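PDB 4J2G: KLTH0A00704p from Lachancea thermotolerans, which is an autophagy protein of the Atg13 family whose HORMA domain, the part present here, probably mediates PI 3-kinase recruitment. Local coordinates for residues S158-Y161 and R162-L166; E172-V175 and G176-A180; N237-A240 and H241-Q244; S262-D266 and C267-V271. The protein carries 1 engineered substitution. All coordinates share one frame; numbering follows the deposited sequence.

All four contacts are local and lie one after another along the HORMA domain of Atg13. Contacts 1 and 2 sit near the two ends of helix 158-177, their centres about 22 Å apart, and contact 2 runs on into helix 179-187. Contact 3 leads from a loop into strand 242-252, and contact 4 leads out of its neighbour 255-264 in the five-stranded antiparallel sheet into strand 268-271 of the three-stranded one; their centres are about 13 Å apart and they touch through backbone and side chains. Contact 2 also meets contact 4, where Pro179 CB lies 3.7 Å from Cys267 SG. Contact 1 stands apart, about 34 Å centre to centre from contact 4, so the series spans the domain.

Contact 1 of 4, residues S158-Y161 and R162-L166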
ATOM      1  N   SER A 158       1.265  -4.033  29.174  1.00100.28           N
ATOM      2  CA  SER A 158       2.584  -3.638  28.765  1.00105.10           C
ATOM      3  C   SER A 158       3.056  -4.644  27.727  1.00105.24           C
ATOM      4  O   SER A 158       3.943  -4.354  26.922  1.00104.59           O
ATOM      5  CB  SER A 158       3.518  -3.629  29.977  1.00 97.79           C
ATOM      6  OG  SER A 158       4.228  -2.399  30.032  1.00109.88           O
ATOM      7  N   GLU A 159       2.446  -5.824  27.744  1.00 96.67           N
ATOM      8  CA  GLU A 159       2.825  -6.855  26.802  1.00 99.13           C
ATOM      9  C   GLU A 159       2.324  -6.592  25.387  1.00 97.43           C
ATOM     10  O   GLU A 159       3.042  -6.846  24.426  1.00109.41           O
ATOM     11  CB  GLU A 159       2.434  -8.257  27.279  1.00 95.72           C
ATOM     12  CG  GLU A 159       3.294  -9.365  26.656  1.00108.97           C
ATOM     13  CD  GLU A 159       4.741  -8.949  26.330  1.00108.02           C
ATOM     14  OE1 GLU A 159       5.334  -8.092  27.033  1.00115.91           O
ATOM     15  OE2 GLU A 159       5.298  -9.493  25.352  1.00104.03           O
ATOM     16  N   LEU A 160       1.108  -6.079  25.254  1.00 87.44           N
ATOM     17  CA  LEU A 160       0.627  -5.677  23.939  1.00 73.17           C
ATOM     18  C   LEU A 160       1.383  -4.467  23.441  1.00 76.53           C
ATOM     19  O   LEU A 160       1.465  -4.230  22.245  1.00 79.65           O
ATOM     20  CB  LEU A 160      -0.838  -5.346  23.973  1.00 59.69           C
ATOM     21  CG  LEU A 160      -1.367  -4.647  22.730  1.00 64.92           C
ATOM     22  CD1 LEU A 160      -1.517  -5.621  21.570  1.00 58.84           C
ATOM     23  CD2 LEU A 160      -2.685  -3.980  23.063  1.00 57.54           C
ATOM     24  N   TYR A 161       1.928  -3.694  24.361  1.00 69.76           N
ATOM     25  CA  TYR A 161       2.683  -2.547  23.980  1.00 72.74           C
ATOM     26  C   TYR A 161       3.959  -3.015  23.305  1.00 80.79           C
ATOM     27  O   TYR A 161       4.402  -2.421  22.329  1.00 86.57           O
ATOM     28  CB  TYR A 161       3.036  -1.695  25.186  1.00 74.06           C
ATOM     29  CG  TYR A 161       3.870  -0.529  24.771  1.00 65.99           C
ATOM     30  CD1 TYR A 161       3.306   0.498  24.014  1.00 76.11           C
ATOM     31  CD2 TYR A 161       5.223  -0.470  25.077  1.00 69.46           C
ATOM     32  CE1 TYR A 161       4.058   1.565  23.579  1.00 73.10           C
ATOM     33  CE2 TYR A 161       5.985   0.610  24.659  1.00 74.00           C
ATOM     34  CZ  TYR A 161       5.387   1.614  23.908  1.00 72.36           C
ATOM     35  OH  TYR A 161       6.108   2.695  23.485  1.00 96.36           O
ATOM     36  N   ARG A 162       4.536  -4.089  23.819  1.00 70.52           N
ATOM     37  CA  ARG A 162       5.806  -4.548  23.335  1.00 78.67           C
ATOM     38  C   ARG A 162       5.614  -5.241  21.979  1.00 70.69           C
ATOM     39  O   ARG A 162       6.433  -5.072  21.091  1.00 83.21           O
ATOM     40  CB  ARG A 162       6.467  -5.464  24.370  1.00 76.21           C
ATOM     41  CG  ARG A 162       7.937  -5.719  24.117  1.00 84.90           C
ATOM     42  CD  ARG A 162       8.353  -7.015  24.776  1.00 96.45           C
ATOM     43  NE  ARG A 162       7.627  -8.160  24.230  1.00102.77           N
ATOM     44  CZ  ARG A 162       8.194  -9.199  23.614  1.00107.57           C
ATOM     45  NH1 ARG A 162       9.519  -9.259  23.456  1.00 93.89           N
ATOM     46  NH2 ARG A 162       7.429 -10.186  23.160  1.00100.37           N
ATOM     47  N   GLN A 163       4.537  -6.016  21.843  1.00 66.02           N
ATOM     48  CA  GLN A 163       4.137  -6.614  20.576  1.00 71.61           C
ATOM     49  C   GLN A 163       3.962  -5.559  19.464  1.00 71.22           C
ATOM     50  O   GLN A 163       4.164  -5.867  18.306  1.00 68.24           O
ATOM     51  CB  GLN A 163       2.803  -7.361  20.690  1.00 75.39           C
ATOM     52  CG  GLN A 163       2.712  -8.444  21.753  1.00101.79           C
ATOM     53  CD  GLN A 163       3.579  -9.630  21.440  1.00115.29           C
ATOM     54  OE1 GLN A 163       3.456 -10.235  20.375  1.00118.73           O
ATOM     55  NE2 GLN A 163       4.473  -9.973  22.367  1.00133.58           N
ATOM     56  N   LEU A 164       3.579  -4.336  19.814  1.00 62.33           N
ATOM     57  CA  LEU A 164       3.334  -3.344  18.800  1.00 61.83           C
ATOM     58  C   LEU A 164       4.599  -2.581  18.441  1.00 63.82           C
ATOM     59  O   LEU A 164       4.715  -2.112  17.335  1.00 57.04           O
ATOM     60  CB  LEU A 164       2.157  -2.429  19.147  1.00 53.80           C
ATOM     61  CG  LEU A 164       0.825  -3.182  19.241  1.00 51.64           C
ATOM     62  CD1 LEU A 164      -0.151  -2.322  20.018  1.00 50.88           C
ATOM     63  CD2 LEU A 164       0.223  -3.573  17.890  1.00 54.75           C
ATOM     64  N   VAL A 165       5.578  -2.557  19.334  1.00 62.45           N
ATOM     65  CA  VAL A 165       6.835  -1.891  19.085  1.00 61.50           C
ATOM     66  C   VAL A 165       7.588  -2.768  18.099  1.00 64.89           C
ATOM     67  O   VAL A 165       8.222  -2.282  17.155  1.00 56.25           O
ATOM     68  CB  VAL A 165       7.633  -1.713  20.411  1.00 68.43           C
ATOM     69  CG1 VAL A 165       9.096  -1.457  20.153  1.00 61.72           C
ATOM     70  CG2 VAL A 165       7.082  -0.552  21.234  1.00 59.02           C
ATOM     71  N   LEU A 166       7.527  -4.070  18.348  1.00 67.57           N
ATOM     72  CA  LEU A 166       8.161  -5.064  17.485  1.00 66.40           C
ATOM     73  C   LEU A 166       7.519  -5.062  16.094  1.00 69.57           C
ATOM     74  O   LEU A 166       8.204  -5.065  15.089  1.00 67.51           O
ATOM     75  CB  LEU A 166       7.993  -6.444  18.089  1.00 71.65           C
ATOM     76  CG  LEU A 166       9.119  -7.165  18.851  1.00 79.24           C
ATOM     77  CD1 LEU A 166      10.215  -6.250  19.369  1.00 63.03           C
ATOM     78  CD2 LEU A 166       8.482  -7.997  19.953  1.00 68.50           C
TER
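Glu159 grips both Arg162 and Gln163 on the first turns of helix 158-177, one of the long helices of this HORMA domain. Gln163 N donates to Glu159 O at 3.1 Å in a nearly straight bond of 170°, whereas Leu164 N bonds only weakly to Leu160 O. On the packed side, Leu164 CD1 rests 3.8 Å from Leu160 CG, one turn back. Both leucines are buried: Leu160 packs on Leu22 and Leu25 of helix 18-39, Leu164 on Phe29 of the same helix, and both reach Ile250 of strand 242-252. The contact thus joins the helix to its partner helix and to the sheet.

The other sides are more exposed. Tyr161 carries Val165 CG2 over one face of its ring, displaced toward the rim, in a CH-pi contact 4.1 Å from the centroid. Its CG is anti to the backbone N (chi1 178°), and the phenol projects outward from the helix, with Val165 CG2 against its CE2-CZ side. Glu159 and Arg162 run alongside each other, carboxylate and guanidinium planes only 26° apart. A bend at chi3 of Arg162 turns the guanidinium back to the acid, forming a salt bridge in which Arg162 NE meets Glu159 OE2 on its syn side at 2.9 Å, with the oxygen tilted out of the guanidinium plane. The anti side of that same oxygen takes a second donor, well out of the carboxylate plane: Gln163 NE2, at 3.1 Å from Glu159 OE2.

Contact 2 of 4, residues E172-V175 and G176-A180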
ATOM      1  N   GLU A 172       8.692  -0.992   9.489  1.00 40.97           N
ATOM      2  CA  GLU A 172       9.575   0.020   8.964  1.00 51.58           C
ATOM      3  C   GLU A 172      10.556  -0.620   8.005  1.00 56.25           C
ATOM      4  O   GLU A 172      10.867  -0.080   6.923  1.00 48.84           O
ATOM      5  CB  GLU A 172      10.395   0.666  10.042  1.00 49.89           C
ATOM      6  CG  GLU A 172       9.678   1.759  10.760  1.00 62.04           C
ATOM      7  CD  GLU A 172      10.464   2.234  11.963  1.00 80.00           C
ATOM      8  OE1 GLU A 172      10.848   3.428  11.965  1.00 86.94           O
ATOM      9  OE2 GLU A 172      10.710   1.415  12.891  1.00 72.33           O
ATOM     10  N   THR A 173      10.998  -1.804   8.364  1.00 42.01           N
ATOM     11  CA  THR A 173      11.922  -2.471   7.490  1.00 45.29           C
ATOM     12  C   THR A 173      11.224  -2.997   6.256  1.00 48.08           C
ATOM     13  O   THR A 173      11.796  -2.961   5.174  1.00 51.69           O
ATOM     14  CB  THR A 173      12.581  -3.619   8.207  1.00 47.26           C
ATOM     15  OG1 THR A 173      13.108  -3.096   9.441  1.00 63.67           O
ATOM     16  CG2 THR A 173      13.694  -4.143   7.378  1.00 55.60           C
ATOM     17  N   LEU A 174      10.010  -3.507   6.405  1.00 41.33           N
ATOM     18  CA  LEU A 174       9.396  -4.090   5.258  1.00 48.45           C
ATOM     19  C   LEU A 174       9.119  -2.989   4.237  1.00 44.63           C
ATOM     20  O   LEU A 174       9.336  -3.200   3.071  1.00 50.99           O
ATOM     21  CB  LEU A 174       8.135  -4.825   5.629  1.00 46.38           C
ATOM     22  CG  LEU A 174       7.160  -5.362   4.618  1.00 55.16           C
ATOM     23  CD1 LEU A 174       5.977  -5.846   5.382  1.00 55.14           C
ATOM     24  CD2 LEU A 174       6.600  -4.214   3.807  1.00 76.19           C
ATOM     25  N   VAL A 175       8.692  -1.828   4.687  1.00 45.73           N
ATOM     26  CA  VAL A 175       8.359  -0.747   3.771  1.00 52.84           C
ATOM     27  C   VAL A 175       9.600  -0.386   2.965  1.00 61.68           C
ATOM     28  O   VAL A 175       9.496  -0.221   1.744  1.00 45.11           O
ATOM     29  CB  VAL A 175       7.924   0.521   4.496  1.00 50.46           C
ATOM     30  CG1 VAL A 175       7.701   1.625   3.469  1.00 53.19           C
ATOM     31  CG2 VAL A 175       6.632   0.263   5.257  1.00 58.23           C
ATOM     32  N   GLY A 176      10.775  -0.309   3.615  1.00 44.53           N
ATOM     33  CA  GLY A 176      11.886   0.138   2.872  1.00 41.16           C
ATOM     34  C   GLY A 176      12.299  -0.887   1.829  1.00 46.90           C
ATOM     35  O   GLY A 176      12.969  -0.537   0.894  1.00 44.39           O
ATOM     36  N   LEU A 177      11.964  -2.167   2.009  1.00 48.94           N
ATOM     37  CA  LEU A 177      12.399  -3.194   1.069  1.00 49.60           C
ATOM     38  C   LEU A 177      11.492  -3.413  -0.160  1.00 51.66           C
ATOM     39  O   LEU A 177      11.774  -4.252  -1.026  1.00 50.29           O
ATOM     40  CB  LEU A 177      12.450  -4.545   1.739  1.00 53.09           C
ATOM     41  CG  LEU A 177      13.286  -4.690   2.999  1.00 66.95           C
ATOM     42  CD1 LEU A 177      12.845  -6.022   3.598  1.00 51.22           C
ATOM     43  CD2 LEU A 177      14.786  -4.681   2.676  1.00 75.35           C
ATOM     44  N   LEU A 178      10.359  -2.777  -0.243  1.00 49.11           N
ATOM     45  CA  LEU A 178       9.539  -3.175  -1.361  1.00 45.57           C
ATOM     46  C   LEU A 178      10.028  -2.543  -2.674  1.00 38.33           C
ATOM     47  O   LEU A 178      10.686  -1.563  -2.641  1.00 44.52           O
ATOM     48  CB  LEU A 178       8.102  -2.778  -1.092  1.00 50.78           C
ATOM     49  CG  LEU A 178       7.556  -3.658   0.056  1.00 58.03           C
ATOM     50  CD1 LEU A 178       6.180  -3.133   0.344  1.00 49.06           C
ATOM     51  CD2 LEU A 178       7.512  -5.154  -0.252  1.00 50.66           C
ATOM     52  N   PRO A 179       9.688  -3.125  -3.807  1.00 47.44           N
ATOM     53  CA  PRO A 179      10.031  -2.594  -5.154  1.00 46.00           C
ATOM     54  C   PRO A 179       9.682  -1.143  -5.386  1.00 46.94           C
ATOM     55  O   PRO A 179      10.415  -0.462  -6.121  1.00 48.22           O
ATOM     56  CB  PRO A 179       9.151  -3.452  -6.087  1.00 45.09           C
ATOM     57  CG  PRO A 179       9.068  -4.760  -5.382  1.00 47.23           C
ATOM     58  CD  PRO A 179       8.882  -4.369  -3.903  1.00 41.15           C
ATOM     59  N   ALA A 180       8.578  -0.651  -4.824  1.00 40.98           N
ATOM     60  CA  ALA A 180       8.242   0.781  -5.050  1.00 41.80           C
ATOM     61  C   ALA A 180       9.256   1.692  -4.360  1.00 54.18           C
ATOM     62  O   ALA A 180       9.394   2.866  -4.801  1.00 40.03           O
ATOM     63  CB  ALA A 180       6.856   1.125  -4.568  1.00 39.86           C
TER
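The last turn of helix 158-177 loses its regular hydrogen bonding here: Leu177 N still donates to Thr173 O at 3.3 Å, whereas Leu178 N reaches Val175 O only in a weak bond of 3.4 Å, and the chain opens to an extended conformation at Leu178 before helix 179-187 starts. Leu174 and Leu178 form the buried side of this break. Leu174 CD2 meets Leu178 CD1 at 3.7 Å as the two side chains pass at a slant. Leu174 has CG anti to the backbone N (chi1 170°), which lets CD2 reach forward to the next turn, while Leu178 CG lies beside its own N and settles 3.5 Å from Leu174 O. Both leucines continue onto Trp132 of strand 126-136, and Leu178 also touches Tyr263.

Toward the exposed side, Leu177 folds back over the preceding turn, its CG 3.2 Å from Thr173 O. The hydroxyl of Thr173 is engaged by Arg169 O, and Val175 O receives Ser181 OG from the following helix, a bond bridging the break. This is a helix end followed by a one-residue extended link into the next helix, Leu174 and Leu178 staying packed against the sheet of the HORMA domain.

Contact 3 of 4, residues N237-A240 and H241-Q244; sequences NLPA and HLEQ
Leu238 lays its two methyls over the start of strand 242-252, CD1 reaching Gln244 CB at 3.7 Å and CD2 meeting Leu242 CD1 at 4.1 Å. The side chain crosses those of both Leu242 and Gln244 at about a right angle, so a single leucine bridges two strand residues. Next to it, the ring of Pro239 continues the apolar patch: its CD lies 3.9 Å from Leu242 CD1, and its CB lies 3.7 Å from His241 CE1. Leu242 CD1 therefore touches both the leucine and the proline.

In His241, CG stands between the backbone N and the carbonyl carbon (chi1 68°), which brings its imidazole back beside Pro239, while Leu242 CG lies over one ring face toward the rim. The ring is fixed at its far end as well, since NE2 is hydrogen-bonded to Leu221 O, and Ser224, Tyr229 and Arg264 pack around this buried residue.

The chain reverses direction through the backbone bond from Leu242 N to Pro239 O, 3.1 Å long and reasonably straight at 159°. The donor stands 40° out of the carbonyl plane. The turn is tied to its neighbour, Ala240 O accepting from Lys265 NZ, while His241 makes a backbone bond with Lys265 and Glu243 with Tyr263 of strand 255-264. The result is a type I beta turn from Pro239 to Leu242, leading a loop into an outermost strand of the antiparallel HORMA sheet.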
ATOM      1  N   ASN A 237      -4.464 -16.260  -4.244  1.00 39.10           N
ATOM      2  CA  ASN A 237      -5.369 -15.843  -5.322  1.00 43.68           C
ATOM      3  C   ASN A 237      -4.930 -14.621  -6.064  1.00 42.50           C
ATOM      4  O   ASN A 237      -5.777 -13.923  -6.582  1.00 47.36           O
ATOM      5  CB  ASN A 237      -6.813 -15.680  -4.831  1.00 48.64           C
ATOM      6  CG  ASN A 237      -7.344 -16.957  -4.200  1.00 54.18           C
ATOM      7  OD1 ASN A 237      -7.466 -17.065  -2.964  1.00 50.13           O
ATOM      8  ND2 ASN A 237      -7.652 -17.940  -5.048  1.00 45.52           N
ATOM      9  N   LEU A 238      -3.616 -14.386  -6.171  1.00 42.85           N
ATOM     10  CA  LEU A 238      -3.104 -13.269  -6.980  1.00 46.67           C
ATOM     11  C   LEU A 238      -2.575 -13.737  -8.321  1.00 47.15           C
ATOM     12  O   LEU A 238      -1.975 -14.804  -8.427  1.00 48.91           O
ATOM     13  CB  LEU A 238      -2.007 -12.497  -6.263  1.00 42.23           C
ATOM     14  CG  LEU A 238      -2.434 -11.742  -5.001  1.00 45.23           C
ATOM     15  CD1 LEU A 238      -1.133 -11.302  -4.334  1.00 44.16           C
ATOM     16  CD2 LEU A 238      -3.397 -10.574  -5.277  1.00 37.85           C
ATOM     17  N   PRO A 239      -2.812 -12.948  -9.341  1.00 36.76           N
ATOM     18  CA  PRO A 239      -2.121 -13.100 -10.669  1.00 47.78           C
ATOM     19  C   PRO A 239      -0.603 -13.008 -10.466  1.00 44.30           C
ATOM     20  O   PRO A 239      -0.184 -12.431  -9.504  1.00 49.54           O
ATOM     21  CB  PRO A 239      -2.592 -11.888 -11.514  1.00 42.03           C
ATOM     22  CG  PRO A 239      -3.511 -11.051 -10.649  1.00 41.37           C
ATOM     23  CD  PRO A 239      -3.495 -11.645  -9.188  1.00 48.41           C
ATOM     24  N   ALA A 240       0.176 -13.617 -11.364  1.00 39.37           N
ATOM     25  CA  ALA A 240       1.565 -13.880 -11.168  1.00 42.92           C
ATOM     26  C   ALA A 240       2.403 -12.611 -11.195  1.00 44.21           C
ATOM     27  O   ALA A 240       3.472 -12.637 -10.648  1.00 42.26           O
ATOM     28  CB  ALA A 240       2.035 -14.947 -12.215  1.00 44.66           C
ATOM     29  N   HIS A 241       1.954 -11.517 -11.873  1.00 44.15           N
ATOM     30  CA  HIS A 241       2.707 -10.271 -11.798  1.00 43.70           C
ATOM     31  C   HIS A 241       2.653  -9.609 -10.375  1.00 48.96           C
ATOM     32  O   HIS A 241       3.367  -8.616 -10.133  1.00 40.30           O
ATOM     33  CB  HIS A 241       2.306  -9.254 -12.912  1.00 45.75           C
ATOM     34  CG  HIS A 241       0.920  -8.693 -12.756  1.00 53.35           C
ATOM     35  ND1 HIS A 241      -0.223  -9.456 -12.942  1.00 58.58           N
ATOM     36  CD2 HIS A 241       0.485  -7.439 -12.462  1.00 43.96           C
ATOM     37  CE1 HIS A 241      -1.300  -8.703 -12.756  1.00 44.82           C
ATOM     38  NE2 HIS A 241      -0.903  -7.478 -12.450  1.00 45.95           N
ATOM     39  N   LEU A 242       1.839 -10.130  -9.438  1.00 40.95           N
ATOM     40  CA  LEU A 242       1.678  -9.439  -8.110  1.00 38.52           C
ATOM     41  C   LEU A 242       2.242 -10.339  -6.996  1.00 45.16           C
ATOM     42  O   LEU A 242       2.359 -11.535  -7.171  1.00 41.67           O
ATOM     43  CB  LEU A 242       0.222  -9.186  -7.787  1.00 31.36           C
ATOM     44  CG  LEU A 242      -0.528  -8.216  -8.706  1.00 41.69           C
ATOM     45  CD1 LEU A 242      -2.002  -8.120  -8.260  1.00 37.13           C
ATOM     46  CD2 LEU A 242       0.120  -6.809  -8.812  1.00 34.23           C
ATOM     47  N   GLU A 243       2.590  -9.784  -5.842  1.00 46.28           N
ATOM     48  CA  GLU A 243       3.105 -10.635  -4.767  1.00 41.62           C
ATOM     49  C   GLU A 243       2.392 -10.142  -3.491  1.00 49.17           C
ATOM     50  O   GLU A 243       1.848  -9.046  -3.493  1.00 41.79           O
ATOM     51  CB  GLU A 243       4.577 -10.393  -4.630  1.00 51.62           C
ATOM     52  CG  GLU A 243       5.284 -11.320  -3.687  1.00 66.21           C
ATOM     53  CD  GLU A 243       6.062 -12.415  -4.404  1.00 88.62           C
ATOM     54  OE1 GLU A 243       6.684 -12.109  -5.461  1.00 93.41           O
ATOM     55  OE2 GLU A 243       6.059 -13.579  -3.901  1.00 80.27           O
ATOM     56  N   GLN A 244       2.415 -10.922  -2.410  1.00 41.81           N
ATOM     57  CA  GLN A 244       1.741 -10.556  -1.197  1.00 40.59           C
ATOM     58  C   GLN A 244       2.642 -10.844  -0.055  1.00 36.91           C
ATOM     59  O   GLN A 244       3.263 -11.868  -0.083  1.00 40.64           O
ATOM     60  CB  GLN A 244       0.470 -11.391  -0.961  1.00 43.34           C
ATOM     61  CG  GLN A 244      -0.328 -10.871   0.294  1.00 42.11           C
ATOM     62  CD  GLN A 244      -1.549 -11.718   0.585  1.00 48.75           C
ATOM     63  OE1 GLN A 244      -1.413 -12.934   0.843  1.00 46.35           O
ATOM     64  NE2 GLN A 244      -2.762 -11.092   0.571  1.00 44.40           N
TER

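Contact 4 of 4, residues S262-D266 and C267-V271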
ATOM      1  N   SER A 262      -0.302  -6.276  -0.896  1.00 42.60           N
ATOM      2  CA  SER A 262      -0.141  -6.815  -2.260  1.00 45.31           C
ATOM      3  C   SER A 262       0.525  -5.756  -3.095  1.00 46.74           C
ATOM      4  O   SER A 262       0.118  -4.596  -3.032  1.00 42.16           O
ATOM      5  CB  SER A 262      -1.506  -7.055  -2.853  1.00 47.46           C
ATOM      6  OG  SER A 262      -2.041  -8.194  -2.189  1.00 58.89           O
ATOM      7  N   TYR A 263       1.533  -6.156  -3.879  1.00 46.66           N
ATOM      8  CA  TYR A 263       2.309  -5.229  -4.659  1.00 44.90           C
ATOM      9  C   TYR A 263       2.733  -5.760  -6.042  1.00 42.16           C
ATOM     10  O   TYR A 263       2.998  -6.916  -6.215  1.00 39.28           O
ATOM     11  CB  TYR A 263       3.514  -4.744  -3.874  1.00 38.02           C
ATOM     12  CG  TYR A 263       4.427  -5.863  -3.430  1.00 38.06           C
ATOM     13  CD1 TYR A 263       4.202  -6.524  -2.200  1.00 45.41           C
ATOM     14  CD2 TYR A 263       5.508  -6.235  -4.179  1.00 35.50           C
ATOM     15  CE1 TYR A 263       5.032  -7.550  -1.775  1.00 39.14           C
ATOM     16  CE2 TYR A 263       6.384  -7.260  -3.760  1.00 39.94           C
ATOM     17  CZ  TYR A 263       6.149  -7.893  -2.545  1.00 40.33           C
ATOM     18  OH  TYR A 263       6.978  -8.918  -2.162  1.00 50.35           O
ATOM     19  N   ARG A 264       2.753  -4.887  -7.037  1.00 44.93           N
ATOM     20  CA  ARG A 264       3.339  -5.197  -8.330  1.00 37.95           C
ATOM     21  C   ARG A 264       4.842  -5.526  -8.166  1.00 45.00           C
ATOM     22  O   ARG A 264       5.602  -4.694  -7.677  1.00 47.03           O
ATOM     23  CB  ARG A 264       3.110  -3.933  -9.194  1.00 42.56           C
ATOM     24  CG  ARG A 264       3.391  -4.142 -10.654  1.00 40.60           C
ATOM     25  CD  ARG A 264       3.236  -2.818 -11.450  1.00 45.13           C
ATOM     26  NE  ARG A 264       1.879  -2.309 -11.388  1.00 41.65           N
ATOM     27  CZ  ARG A 264       0.824  -2.803 -12.068  1.00 46.62           C
ATOM     28  NH1 ARG A 264       0.922  -3.837 -12.871  1.00 42.52           N
ATOM     29  NH2 ARG A 264      -0.360  -2.239 -11.931  1.00 45.76           N
ATOM     30  N   LYS A 265       5.250  -6.761  -8.500  1.00 41.63           N
ATOM     31  CA  LYS A 265       6.667  -7.203  -8.535  1.00 46.33           C
ATOM     32  C   LYS A 265       7.651  -6.326  -9.291  1.00 51.25           C
ATOM     33  O   LYS A 265       8.788  -6.174  -8.883  1.00 42.72           O
ATOM     34  CB  LYS A 265       6.787  -8.609  -9.156  1.00 49.01           C
ATOM     35  CG  LYS A 265       6.166  -9.765  -8.336  1.00 60.94           C
ATOM     36  CD  LYS A 265       6.001 -11.000  -9.220  1.00 55.70           C
ATOM     37  CE  LYS A 265       5.954 -12.254  -8.393  1.00 65.91           C
ATOM     38  NZ  LYS A 265       5.628 -13.379  -9.300  1.00 71.11           N
ATOM     39  N   ASP A 266       7.232  -5.774 -10.428  1.00 45.23           N
ATOM     40  CA  ASP A 266       8.131  -4.948 -11.190  1.00 46.05           C
ATOM     41  C   ASP A 266       7.759  -3.444 -11.113  1.00 49.83           C
ATOM     42  O   ASP A 266       6.624  -3.058 -11.429  1.00 50.53           O
ATOM     43  CB  ASP A 266       7.993  -5.419 -12.635  1.00 57.73           C
ATOM     44  CG  ASP A 266       8.282  -6.869 -12.785  1.00 54.19           C
ATOM     45  OD1 ASP A 266       9.473  -7.149 -13.089  1.00 53.06           O
ATOM     46  OD2 ASP A 266       7.340  -7.712 -12.629  1.00 63.52           O
ATOM     47  N   CYS A 267       8.730  -2.594 -10.789  1.00 50.76           N
ATOM     48  CA  CYS A 267       8.510  -1.153 -10.724  1.00 46.39           C
ATOM     49  C   CYS A 267       9.632  -0.412 -11.460  1.00 50.40           C
ATOM     50  O   CYS A 267       9.880   0.744 -11.215  1.00 49.58           O
ATOM     51  CB  CYS A 267       8.550  -0.695  -9.263  1.00 68.55           C
ATOM     52  SG  CYS A 267       7.184  -1.262  -8.259  1.00 62.60           S
ATOM     53  N   ASP A 268      10.359  -1.079 -12.340  1.00 44.65           N
ATOM     54  CA  ASP A 268      11.437  -0.343 -12.988  1.00 46.48           C
ATOM     55  C   ASP A 268      10.811   0.436 -14.175  1.00 42.10           C
ATOM     56  O   ASP A 268      10.971   0.018 -15.270  1.00 47.32           O
ATOM     57  CB  ASP A 268      12.526  -1.328 -13.437  1.00 42.31           C
ATOM     58  CG  ASP A 268      13.763  -0.626 -14.035  1.00 52.45           C
ATOM     59  OD1 ASP A 268      13.929   0.588 -13.902  1.00 58.52           O
ATOM     60  OD2 ASP A 268      14.585  -1.310 -14.644  1.00 64.39           O
ATOM     61  N   PHE A 269       9.999   1.456 -13.877  1.00 42.26           N
ATOM     62  CA  PHE A 269       9.325   2.367 -14.837  1.00 50.46           C
ATOM     63  C   PHE A 269      10.222   3.472 -15.398  1.00 58.85           C
ATOM     64  O   PHE A 269      11.142   3.915 -14.711  1.00 52.91           O
ATOM     65  CB  PHE A 269       8.127   3.045 -14.165  1.00 48.58           C
ATOM     66  CG  PHE A 269       6.988   2.111 -13.894  1.00 50.91           C
ATOM     67  CD1 PHE A 269       6.080   1.760 -14.905  1.00 42.44           C
ATOM     68  CD2 PHE A 269       6.817   1.554 -12.625  1.00 39.10           C
ATOM     69  CE1 PHE A 269       5.010   0.874 -14.655  1.00 48.19           C
ATOM     70  CE2 PHE A 269       5.736   0.677 -12.361  1.00 47.60           C
ATOM     71  CZ  PHE A 269       4.839   0.318 -13.380  1.00 47.48           C
ATOM     72  N   HIS A 270       9.941   3.902 -16.638  1.00 49.80           N
ATOM     73  CA  HIS A 270      10.753   4.874 -17.355  1.00 50.56           C
ATOM     74  C   HIS A 270       9.797   5.800 -18.094  1.00 53.44           C
ATOM     75  O   HIS A 270       8.658   5.456 -18.442  1.00 55.93           O
ATOM     76  CB  HIS A 270      11.791   4.194 -18.281  1.00 51.24           C
ATOM     77  CG  HIS A 270      12.848   3.447 -17.524  1.00 57.47           C
ATOM     78  ND1 HIS A 270      13.794   4.080 -16.749  1.00 64.21           N
ATOM     79  CD2 HIS A 270      13.035   2.121 -17.321  1.00 62.13           C
ATOM     80  CE1 HIS A 270      14.561   3.182 -16.153  1.00 58.17           C
ATOM     81  NE2 HIS A 270      14.130   1.984 -16.493  1.00 60.87           N
ATOM     82  N   VAL A 271      10.220   7.024 -18.248  1.00 55.48           N
ATOM     83  CA  VAL A 271       9.401   7.982 -18.972  1.00 62.18           C
ATOM     84  C   VAL A 271      10.261   8.555 -20.111  1.00 69.38           C
ATOM     85  O   VAL A 271      11.405   8.959 -19.910  1.00 63.65           O
ATOM     86  CB  VAL A 271       8.848   9.067 -18.054  1.00 63.90           C
ATOM     87  CG1 VAL A 271       7.733   9.811 -18.754  1.00 68.07           C
ATOM     88  CG2 VAL A 271       8.285   8.444 -16.772  1.00 63.76           C
TER
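Arg264 and Phe269 meet across the short connection between the two sheets of the HORMA domain, where strand 255-264 of the larger sheet gives way to strand 268-271 of the smaller. The aliphatic part of the arginine does the touching: Arg264 CD comes to the edge of the phenyl ring, near its plane, 4.0 Å from Phe269 CZ. The two side chains cross at about a right angle, and the guanidinium and ring planes are 81° apart. Arg264 is straight through CG and CD and bends at chi3 (-63°), which turns its head group aside from the ring. That buried head group is held by three backbone carbonyls, NE by Met128 O, NH1 by Lys223 O and NH2 by Gly220 O, so each of its three nitrogens has a carbonyl partner while CD remains for the phenyl contact.

Phe269 has CG beside its backbone N (chi1 -70°), and its ring reaches back toward the 264-266 end of the connection, bringing CE2 to 4.0 Å from Asp266 O. Beyond the arginine it packs on Ile127 and Leu129 of strand 126-136. Asp266 directs its carboxylate to Tyr229, whose OH pairs with OD2. Between Cys267 and Phe269 the backbone makes an inverse gamma turn centred on Asp268, with a weak bond from Phe269 N to Cys267 O. Cys267, buried, has SG beside its backbone N, turned back to lie 3.8 Å from Arg264 O.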